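PDB 4OR8: membrane-associated protein VP24 from Marburg virus - Musoke, Kenya, 1980, which probably acts as a minor matrix protein of the virion, taking part in nucleocapsid assembly and virus budding. Local coordinates for residues M178-S192 and I202-E214. Sequence-based numbering, arbitrary orientation.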
loop_
_atom_site.group_PDB
_atom_site.type_symbol
_atom_site.label_atom_id
_atom_site.label_comp_id
_atom_site.label_asym_id
_atom_site.label_seq_id
_atom_site.Cartn_x
_atom_site.Cartn_y
_atom_site.Cartn_z
ATOM N N MET B 178 -12.100 -4.343 4.935
ATOM C CA MET B 178 -11.242 -3.212 5.275
ATOM C C MET B 178 -10.864 -2.424 4.026
ATOM O O MET B 178 -10.628 -1.217 4.085
ATOM C CB MET B 178 -9.972 -3.690 5.969
ATOM C CG MET B 178 -10.167 -4.160 7.392
ATOM S SD MET B 178 -8.574 -4.570 8.130
ATOM C CE MET B 178 -7.692 -3.039 7.860
ATOM N N PHE B 179 -10.804 -3.117 2.894
ATOM C CA PHE B 179 -10.500 -2.470 1.625
ATOM C C PHE B 179 -11.716 -1.778 1.018
ATOM O O PHE B 179 -11.619 -1.139 -0.030
ATOM C CB PHE B 179 -9.895 -3.468 0.640
ATOM C CG PHE B 179 -8.456 -3.778 0.916
ATOM C CD1 PHE B 179 -7.460 -2.927 0.470
ATOM C CD2 PHE B 179 -8.098 -4.907 1.631
ATOM C CE1 PHE B 179 -6.133 -3.200 0.727
ATOM C CE2 PHE B 179 -6.770 -5.184 1.892
ATOM C CZ PHE B 179 -5.785 -4.329 1.438
ATOM N N THR B 180 -12.863 -1.901 1.677
ATOM C CA THR B 180 -14.027 -1.137 1.260
ATOM C C THR B 180 -13.942 0.271 1.841
ATOM O O THR B 180 -14.631 1.180 1.385
ATOM C CB THR B 180 -15.354 -1.812 1.667
ATOM O OG1 THR B 180 -15.531 -1.728 3.085
ATOM C CG2 THR B 180 -15.364 -3.272 1.235
ATOM N N LEU B 181 -13.081 0.447 2.842
ATOM C CA LEU B 181 -12.846 1.760 3.432
ATOM C C LEU B 181 -12.162 2.693 2.443
ATOM O O LEU B 181 -11.265 2.286 1.708
ATOM C CB LEU B 181 -11.977 1.651 4.686
ATOM C CG LEU B 181 -12.565 1.060 5.966
ATOM C CD1 LEU B 181 -11.491 0.985 7.045
ATOM C CD2 LEU B 181 -13.750 1.882 6.442
ATOM N N HIS B 182 -12.588 3.949 2.431
ATOM C CA HIS B 182 -11.921 4.963 1.632
ATOM C C HIS B 182 -10.797 5.598 2.435
ATOM O O HIS B 182 -10.877 5.703 3.658
ATOM C CB HIS B 182 -12.911 6.040 1.193
ATOM C CG HIS B 182 -13.850 5.595 0.117
ATOM N ND1 HIS B 182 -13.807 6.101 -1.164
ATOM C CD2 HIS B 182 -14.858 4.690 0.131
ATOM C CE1 HIS B 182 -14.747 5.527 -1.893
ATOM N NE2 HIS B 182 -15.399 4.667 -1.131
ATOM N N VAL B 183 -9.745 6.014 1.742
ATOM C CA VAL B 183 -8.699 6.813 2.356
ATOM C C VAL B 183 -9.354 8.098 2.849
ATOM O O VAL B 183 -10.393 8.498 2.328
ATOM C CB VAL B 183 -7.583 7.127 1.340
ATOM C CG1 VAL B 183 -6.427 7.846 2.006
ATOM C CG2 VAL B 183 -7.089 5.847 0.705
ATOM N N VAL B 184 -8.768 8.721 3.868
ATOM C CA VAL B 184 -9.314 9.953 4.424
ATOM C C VAL B 184 -9.610 10.967 3.324
ATOM O O VAL B 184 -8.794 11.200 2.435
ATOM C CB VAL B 184 -8.388 10.564 5.490
ATOM C CG1 VAL B 184 -8.295 9.637 6.688
ATOM C CG2 VAL B 184 -7.013 10.821 4.914
ATOM N N ASN B 185 -10.806 11.539 3.379
ATOM C CA ASN B 185 -11.296 12.389 2.308
ATOM C C ASN B 185 -12.087 13.566 2.852
ATOM O O ASN B 185 -12.307 13.676 4.058
ATOM C CB ASN B 185 -12.166 11.570 1.356
ATOM C CG ASN B 185 -13.278 10.835 2.074
ATOM O OD1 ASN B 185 -14.390 11.343 2.201
ATOM N ND2 ASN B 185 -12.981 9.634 2.558
ATOM N N ASP B 186 -12.518 14.443 1.952
ATOM C CA ASP B 186 -13.266 15.630 2.342
ATOM C C ASP B 186 -14.712 15.566 1.864
ATOM O O ASP B 186 -15.396 16.586 1.807
ATOM C CB ASP B 186 -12.585 16.893 1.804
ATOM C CG ASP B 186 -12.570 16.952 0.284
ATOM O OD1 ASP B 186 -12.697 15.891 -0.364
ATOM O OD2 ASP B 186 -12.424 18.065 -0.262
ATOM N N HIS B 187 -15.173 14.369 1.516
ATOM C CA HIS B 187 -16.543 14.201 1.039
ATOM C C HIS B 187 -17.311 13.071 1.729
ATOM O O HIS B 187 -17.914 12.222 1.069
ATOM C CB HIS B 187 -16.588 14.048 -0.487
ATOM C CG HIS B 187 -15.552 13.120 -1.039
ATOM N ND1 HIS B 187 -14.234 13.489 -1.201
ATOM C CD2 HIS B 187 -15.645 11.846 -1.487
ATOM C CE1 HIS B 187 -13.556 12.477 -1.714
ATOM N NE2 HIS B 187 -14.389 11.468 -1.898
ATOM N N GLY B 188 -17.275 13.079 3.059
ATOM C CA GLY B 188 -18.128 12.238 3.884
ATOM C C GLY B 188 -18.145 10.752 3.585
ATOM O O GLY B 188 -19.206 10.131 3.544
ATOM N N LYS B 189 -16.969 10.175 3.382
ATOM C CA LYS B 189 -16.867 8.742 3.146
ATOM C C LYS B 189 -16.192 8.050 4.323
ATOM O O LYS B 189 -15.213 8.561 4.871
ATOM C CB LYS B 189 -16.118 8.464 1.846
ATOM C CG LYS B 189 -16.949 8.742 0.609
ATOM C CD LYS B 189 -16.168 8.472 -0.664
ATOM C CE LYS B 189 -17.099 8.410 -1.866
ATOM N NZ LYS B 189 -18.003 9.593 -1.928
ATOM N N PRO B 190 -16.734 6.890 4.726
ATOM C CA PRO B 190 -16.236 6.098 5.856
ATOM C C PRO B 190 -14.770 5.741 5.681
ATOM O O PRO B 190 -14.430 4.888 4.864
ATOM C CB PRO B 190 -17.093 4.831 5.794
ATOM C CG PRO B 190 -18.340 5.264 5.120
ATOM C CD PRO B 190 -17.913 6.269 4.101
ATOM N N SER B 191 -13.911 6.401 6.446
ATOM C CA SER B 191 -12.478 6.206 6.319
ATOM C C SER B 191 -11.911 5.410 7.486
ATOM O O SER B 191 -10.718 5.124 7.523
ATOM C CB SER B 191 -11.769 7.556 6.212
ATOM O OG SER B 191 -12.050 8.362 7.342
ATOM N N SER B 192 -12.770 5.049 8.435
ATOM C CA SER B 192 -12.312 4.378 9.644
ATOM C C SER B 192 -13.270 3.309 10.138
ATOM O O SER B 192 -14.449 3.293 9.781
ATOM C CB SER B 192 -12.078 5.392 10.766
ATOM O OG SER B 192 -11.033 6.291 10.443
ATOM N N ILE B 202 -10.262 0.930 20.015
ATOM C CA ILE B 202 -9.401 0.678 18.866
ATOM C C ILE B 202 -9.969 1.318 17.602
ATOM O O ILE B 202 -11.143 1.144 17.285
ATOM C CB ILE B 202 -9.211 -0.830 18.636
ATOM C CG1 ILE B 202 -8.675 -1.494 19.906
ATOM C CG2 ILE B 202 -8.279 -1.083 17.460
ATOM C CD1 ILE B 202 -8.499 -2.989 19.783
ATOM N N ILE B 203 -9.127 2.060 16.886
ATOM C CA ILE B 203 -9.541 2.730 15.658
ATOM C C ILE B 203 -8.604 2.433 14.489
ATOM O O ILE B 203 -7.405 2.701 14.555
ATOM C CB ILE B 203 -9.631 4.254 15.852
ATOM C CG1 ILE B 203 -10.800 4.603 16.775
ATOM C CG2 ILE B 203 -9.802 4.948 14.512
ATOM C CD1 ILE B 203 -10.391 5.243 18.080
ATOM N N ILE B 204 -9.164 1.886 13.415
ATOM C CA ILE B 204 -8.396 1.585 12.212
ATOM C C ILE B 204 -8.784 2.517 11.069
ATOM O O ILE B 204 -9.930 2.529 10.630
ATOM C CB ILE B 204 -8.614 0.133 11.765
ATOM C CG1 ILE B 204 -8.232 -0.824 12.894
ATOM C CG2 ILE B 204 -7.819 -0.167 10.501
ATOM C CD1 ILE B 204 -8.660 -2.250 12.649
ATOM N N THR B 205 -7.820 3.290 10.586
ATOM C CA THR B 205 -8.077 4.270 9.539
ATOM C C THR B 205 -7.229 3.997 8.298
ATOM O O THR B 205 -6.026 3.738 8.398
ATOM C CB THR B 205 -7.783 5.693 10.041
ATOM O OG1 THR B 205 -8.570 5.959 11.208
ATOM C CG2 THR B 205 -8.104 6.720 8.973
ATOM N N ARG B 206 -7.854 4.049 7.128
ATOM C CA ARG B 206 -7.112 3.860 5.889
ATOM C C ARG B 206 -6.453 5.156 5.422
ATOM O O ARG B 206 -7.120 6.174 5.227
ATOM C CB ARG B 206 -8.006 3.299 4.785
ATOM C CG ARG B 206 -7.252 3.023 3.502
ATOM C CD ARG B 206 -8.124 2.343 2.465
ATOM N NE ARG B 206 -7.315 1.841 1.357
ATOM C CZ ARG B 206 -7.777 1.067 0.381
ATOM N NH1 ARG B 206 -9.052 0.699 0.368
ATOM N NH2 ARG B 206 -6.961 0.658 -0.580
ATOM N N VAL B 207 -5.137 5.106 5.256
ATOM C CA VAL B 207 -4.392 6.209 4.674
ATOM C C VAL B 207 -3.798 5.753 3.343
ATOM O O VAL B 207 -3.998 4.614 2.932
ATOM C CB VAL B 207 -3.280 6.705 5.621
ATOM C CG1 VAL B 207 -3.883 7.453 6.789
ATOM C CG2 VAL B 207 -2.424 5.537 6.111
ATOM N N ASN B 208 -3.075 6.640 2.668
ATOM C CA ASN B 208 -2.459 6.295 1.393
ATOM C C ASN B 208 -1.432 5.173 1.510
ATOM O O ASN B 208 -1.244 4.390 0.576
ATOM C CB ASN B 208 -1.808 7.526 0.758
ATOM C CG ASN B 208 -2.823 8.531 0.262
ATOM O OD1 ASN B 208 -3.907 8.163 -0.191
ATOM N ND2 ASN B 208 -2.477 9.813 0.344
ATOM N N MET B 209 -0.773 5.098 2.661
ATOM C CA MET B 209 0.307 4.135 2.862
ATOM C C MET B 209 -0.202 2.782 3.335
ATOM O O MET B 209 0.498 1.774 3.240
ATOM C CB MET B 209 1.332 4.685 3.854
ATOM C CG MET B 209 2.072 5.904 3.342
ATOM S SD MET B 209 3.416 6.408 4.426
ATOM C CE MET B 209 4.345 4.882 4.547
ATOM N N GLY B 210 -1.426 2.763 3.840
ATOM C CA GLY B 210 -2.006 1.541 4.356
ATOM C C GLY B 210 -3.017 1.835 5.440
ATOM O O GLY B 210 -3.827 2.747 5.312
ATOM N N PHE B 211 -2.964 1.067 6.519
ATOM C CA PHE B 211 -3.941 1.208 7.584
ATOM C C PHE B 211 -3.297 1.653 8.884
ATOM O O PHE B 211 -2.434 0.971 9.429
ATOM C CB PHE B 211 -4.706 -0.099 7.778
ATOM C CG PHE B 211 -5.465 -0.536 6.561
ATOM C CD1 PHE B 211 -6.736 -0.049 6.312
ATOM C CD2 PHE B 211 -4.902 -1.421 5.659
ATOM C CE1 PHE B 211 -7.438 -0.443 5.191
ATOM C CE2 PHE B 211 -5.597 -1.821 4.534
ATOM C CZ PHE B 211 -6.869 -1.331 4.299
ATOM N N LEU B 212 -3.716 2.814 9.368
ATOM C CA LEU B 212 -3.231 3.331 10.636
ATOM C C LEU B 212 -4.020 2.678 11.761
ATOM O O LEU B 212 -5.230 2.858 11.863
ATOM C CB LEU B 212 -3.395 4.850 10.684
ATOM C CG LEU B 212 -2.461 5.641 11.601
ATOM C CD1 LEU B 212 -1.002 5.384 11.248
ATOM C CD2 LEU B 212 -2.777 7.125 11.514
ATOM N N VAL B 213 -3.333 1.900 12.593
ATOM C CA VAL B 213 -3.981 1.212 13.701
ATOM C C VAL B 213 -3.704 1.937 15.011
ATOM O O VAL B 213 -2.560 2.025 15.454
ATOM C CB VAL B 213 -3.515 -0.248 13.814
ATOM C CG1 VAL B 213 -4.126 -0.904 15.039
ATOM C CG2 VAL B 213 -3.876 -1.018 12.551
ATOM N N GLU B 214 -4.764 2.450 15.625
ATOM C CA GLU B 214 -4.645 3.280 16.817
ATOM C C GLU B 214 -5.391 2.677 18.005
ATOM O O GLU B 214 -6.542 2.261 17.878
ATOM C CB GLU B 214 -5.189 4.676 16.513
ATOM C CG GLU B 214 -5.559 5.485 17.733
ATOM C CD GLU B 214 -6.292 6.763 17.374
ATOM O OE1 GLU B 214 -6.535 6.994 16.169
ATOM O OE2 GLU B 214 -6.626 7.536 18.298
#
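Arg206 reaches from strand 201-206 into the turn Met178-Leu181, its aliphatic arm running straight out with CG anti to the backbone N (chi1 -177°). Its NH1 donates to Leu181 O at 3.0 Å, the oxygen 21° out of the guanidinium plane. Phe179 CD1 sits over one guanidinium face, ring and guanidinium nearly perpendicular. Over a face of the Phe179 ring, Phe211 presents its edge in a T-shaped stack, centroids 5.4 Å apart. Met178, bent at chi3, lays CE over the centre of the Phe211 ring, 3.6 Å from the centroid, and against Ile204. Val183 CG1, against Asn208 OD1 and the Val207 backbone, completes the tightly packed part, buried except for partly exposed Phe179 and Val183. Arg206 N donates to Ser191 O at 3.1 Å, and Ser192 OG shares a hydrogen bond with Thr205 OG1 in a non-hydrogen-bonded antiparallel pair. The loose side begins beyond Val184, where the loop through exposed Asp186 and Gly188 leaves the hairpin. The contact fastens the connection from helix 161-178 to strand 192-196, outermost in this chain's sheet but continued by the second subunit at Ser192, onto the 201-206/210-221 hairpin, with Glu240 of helix 240-244 salt-bridged to Arg206 and helix 104-115 against Met178.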